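Long-range contact in phosphatidylinositol 4,5-bisphosphate-binding protein SLM1 (Saccharomyces cerevisiae, PDB 3NSU), which binds phosphatidylinositol 4,5-bisphosphate at the plasma membrane and, together with SLM2, acts as an effector of TORC2 and calcineurin signalling: residues S63-T68 / G75-F80. Residues are numbered along the deposited sequence; the frame is centred on the assembly and turned at random.
Sequences SRKNST and GSDAKF. With SO4 (sulfate ion), chain C.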
ATOM      1  N   SER A  63      -4.815   9.272  -5.202  1.00 21.99           N
ATOM      2  CA  SER A  63      -6.091   9.739  -5.715  1.00 25.02           C
ATOM      3  C   SER A  63      -6.421  11.105  -5.121  1.00 29.31           C
ATOM      4  O   SER A  63      -5.948  11.449  -4.035  1.00 30.85           O
ATOM      5  CB  SER A  63      -7.197   8.745  -5.356  1.00 23.58           C
ATOM      6  OG  SER A  63      -6.938   7.444  -5.885  1.00 23.41           O
ATOM      7  N   ARG A  64      -7.223  11.889  -5.837  1.00 33.14           N
ATOM      8  CA  ARG A  64      -7.854  13.062  -5.237  1.00 31.69           C
ATOM      9  C   ARG A  64      -9.237  12.677  -4.755  1.00 34.07           C
ATOM     10  O   ARG A  64     -10.002  12.059  -5.489  1.00 37.62           O
ATOM     11  CB  ARG A  64      -7.949  14.225  -6.223  1.00 36.42           C
ATOM     12  CG  ARG A  64      -6.829  15.231  -6.080  1.00 37.74           C
ATOM     13  CD  ARG A  64      -7.107  16.471  -6.899  1.00 39.08           C
ATOM     14  NE  ARG A  64      -7.941  17.443  -6.199  1.00 38.17           N
ATOM     15  CZ  ARG A  64      -8.498  18.492  -6.794  1.00 38.69           C
ATOM     16  NH1 ARG A  64      -8.319  18.675  -8.094  1.00 30.86           N
ATOM     17  NH2 ARG A  64      -9.236  19.353  -6.098  1.00 39.55           N
ATOM     18  N   LYS A  65      -9.550  13.035  -3.516  1.00 33.59           N
ATOM     19  CA  LYS A  65     -10.833  12.688  -2.924  1.00 34.84           C
ATOM     20  C   LYS A  65     -11.987  13.033  -3.857  1.00 40.81           C
ATOM     21  O   LYS A  65     -11.895  13.973  -4.650  1.00 34.04           O
ATOM     22  CB  LYS A  65     -11.016  13.419  -1.595  1.00 36.60           C
ATOM     23  CG  LYS A  65     -12.127  12.854  -0.740  1.00 36.93           C
ATOM     24  CD  LYS A  65     -12.233  13.587   0.580  1.00 34.49           C
ATOM     25  CE  LYS A  65     -12.720  12.653   1.677  1.00 42.17           C
ATOM     26  NZ  LYS A  65     -14.051  12.055   1.390  1.00 45.36           N
ATOM     27  N   ASN A  66     -13.068  12.265  -3.766  1.00 40.29           N
ATOM     28  CA  ASN A  66     -14.277  12.574  -4.519  1.00 42.61           C
ATOM     29  C   ASN A  66     -15.008  13.724  -3.858  1.00 38.36           C
ATOM     30  O   ASN A  66     -15.605  13.562  -2.799  1.00 36.52           O
ATOM     31  CB  ASN A  66     -15.190  11.355  -4.618  1.00 39.27           C
ATOM     32  CG  ASN A  66     -14.537  10.219  -5.364  1.00 46.40           C
ATOM     33  OD1 ASN A  66     -13.428  10.375  -5.876  1.00 46.32           O
ATOM     34  ND2 ASN A  66     -15.203   9.065  -5.422  1.00 48.38           N
ATOM     35  N   SER A  67     -14.938  14.892  -4.488  1.00 43.24           N
ATOM     36  CA  SER A  67     -15.536  16.104  -3.939  1.00 39.94           C
ATOM     37  C   SER A  67     -16.177  16.899  -5.063  1.00 39.84           C
ATOM     38  O   SER A  67     -16.086  16.514  -6.230  1.00 39.35           O
ATOM     39  CB  SER A  67     -14.473  16.960  -3.250  1.00 38.95           C
ATOM     40  OG  SER A  67     -13.538  17.453  -4.194  1.00 43.85           O
ATOM     41  N   THR A  68     -16.827  18.006  -4.711  1.00 37.59           N
ATOM     42  CA  THR A  68     -17.426  18.883  -5.715  1.00 39.45           C
ATOM     43  C   THR A  68     -16.340  19.555  -6.583  1.00 37.20           C
ATOM     44  O   THR A  68     -16.586  19.884  -7.741  1.00 39.39           O
ATOM     45  CB  THR A  68     -18.357  19.957  -5.079  1.00 36.71           C
ATOM     46  OG1 THR A  68     -19.303  19.331  -4.198  1.00 40.44           O
ATOM     47  CG2 THR A  68     -19.122  20.695  -6.161  1.00 31.01           C
ATOM     48  N   GLY A  75     -13.869   5.563 -10.763  1.00 53.70           N
ATOM     49  CA  GLY A  75     -13.787   4.427  -9.863  1.00 42.73           C
ATOM     50  C   GLY A  75     -13.565   4.858  -8.427  1.00 43.18           C
ATOM     51  O   GLY A  75     -14.240   5.762  -7.938  1.00 40.85           O
ATOM     52  N   SER A  76     -12.618   4.219  -7.745  1.00 39.02           N
ATOM     53  CA  SER A  76     -12.354   4.567  -6.353  1.00 34.32           C
ATOM     54  C   SER A  76     -11.366   5.726  -6.242  1.00 33.62           C
ATOM     55  O   SER A  76     -10.626   6.026  -7.185  1.00 36.61           O
ATOM     56  CB  SER A  76     -11.850   3.359  -5.560  1.00 35.51           C
ATOM     57  OG  SER A  76     -10.466   3.472  -5.298  1.00 30.39           O
ATOM     58  N   ASP A  77     -11.376   6.384  -5.088  1.00 33.44           N
ATOM     59  CA  ASP A  77     -10.448   7.470  -4.799  1.00 32.67           C
ATOM     60  C   ASP A  77      -9.578   7.065  -3.614  1.00 30.80           C
ATOM     61  O   ASP A  77      -9.272   7.885  -2.733  1.00 24.54           O
ATOM     62  CB  ASP A  77     -11.216   8.756  -4.471  1.00 32.59           C
ATOM     63  CG  ASP A  77     -12.134   8.600  -3.268  1.00 34.56           C
ATOM     64  OD1 ASP A  77     -12.422   7.450  -2.873  1.00 30.44           O
ATOM     65  OD2 ASP A  77     -12.560   9.635  -2.707  1.00 34.59           O
ATOM     66  N   ALA A  78      -9.192   5.791  -3.594  1.00 22.23           N
ATOM     67  CA  ALA A  78      -8.460   5.234  -2.468  1.00 24.46           C
ATOM     68  C   ALA A  78      -7.164   4.586  -2.937  1.00 22.89           C
ATOM     69  O   ALA A  78      -6.692   3.616  -2.345  1.00 25.31           O
ATOM     70  CB  ALA A  78      -9.336   4.220  -1.719  1.00 24.06           C
ATOM     71  N   LYS A  79      -6.587   5.127  -4.003  1.00 20.14           N
ATOM     72  CA  LYS A  79      -5.400   4.534  -4.606  1.00 25.07           C
ATOM     73  C   LYS A  79      -4.153   5.375  -4.354  1.00 23.44           C
ATOM     74  O   LYS A  79      -4.248   6.581  -4.129  1.00 21.12           O
ATOM     75  CB  LYS A  79      -5.619   4.334  -6.117  1.00 22.31           C
ATOM     76  CG  LYS A  79      -6.843   3.461  -6.436  1.00 28.69           C
ATOM     77  CD  LYS A  79      -6.865   2.996  -7.887  1.00 28.06           C
ATOM     78  CE  LYS A  79      -7.946   3.690  -8.690  1.00 36.64           C
ATOM     79  NZ  LYS A  79      -8.198   3.000  -9.985  1.00 33.33           N
ATOM     80  N   PHE A  80      -2.993   4.725  -4.374  1.00 20.00           N
ATOM     81  CA  PHE A  80      -1.706   5.419  -4.395  1.00 20.52           C
ATOM     82  C   PHE A  80      -0.668   4.639  -5.201  1.00 21.33           C
ATOM     83  O   PHE A  80      -0.872   3.471  -5.516  1.00 20.58           O
ATOM     84  CB  PHE A  80      -1.195   5.752  -2.984  1.00 20.15           C
ATOM     85  CG  PHE A  80      -0.812   4.558  -2.153  1.00 20.47           C
ATOM     86  CD1 PHE A  80       0.513   4.152  -2.071  1.00 23.09           C
ATOM     87  CD2 PHE A  80      -1.762   3.872  -1.426  1.00 19.25           C
ATOM     88  CE1 PHE A  80       0.876   3.073  -1.289  1.00 24.85           C
ATOM     89  CE2 PHE A  80      -1.410   2.793  -0.643  1.00 19.12           C
ATOM     90  CZ  PHE A  80      -0.098   2.386  -0.580  1.00 21.20           C
TER
HETATM   91  S   SO4 C 901     -10.493   0.655  -9.787  1.00 42.91           S
HETATM   92  O1  SO4 C 901      -9.096   0.624 -10.219  1.00 41.18           O
HETATM   93  O2  SO4 C 901     -11.329   0.133 -10.865  1.00 47.52           O
HETATM   94  O3  SO4 C 901     -10.653  -0.185  -8.609  1.00 44.19           O
HETATM   95  O4  SO4 C 901     -10.893   2.024  -9.466  1.00 41.35           O
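With chi1 of -59°, S63 sets OG beside its own backbone N, while D77, at chi1 60°, holds CG between its backbone N and carbonyl carbon; the two meet where the loop between strands 57-62 and 79-84 of this PH domain returns to the sheet. S63 N donates to K79 O (3.0 Å), and K79 N donates back to S63 OG (3.0 Å), so a short hydroxyl takes the acceptor role that a backbone carbonyl plays in a regular antiparallel pair. S63 CB also packs against D77 C at 3.4 Å. An aspartate suits its place as a short acidic side chain that lets D77 OD2 accept from N66 N at 2.9 Å, on the anti side and somewhat out of the carboxylate plane. The N66 amide crosses this carboxylate at a slant, planes 31° apart, N66 OD1 touching D77 CB at 3.1 Å. K65 runs alongside, K65 NZ standing 5.0 Å from D77 OD2, too far for contact but probably still favouring the carboxylate's negative charge. S76 OG accepts from A78 N in an ST turn. K79, its chain bent at chi3, reaches a sulfate, probably from the crystallisation liquor, that also takes bonds from S76 N, K99 and Y22; K79 NZ donates to sulfate O1 at 2.6 Å.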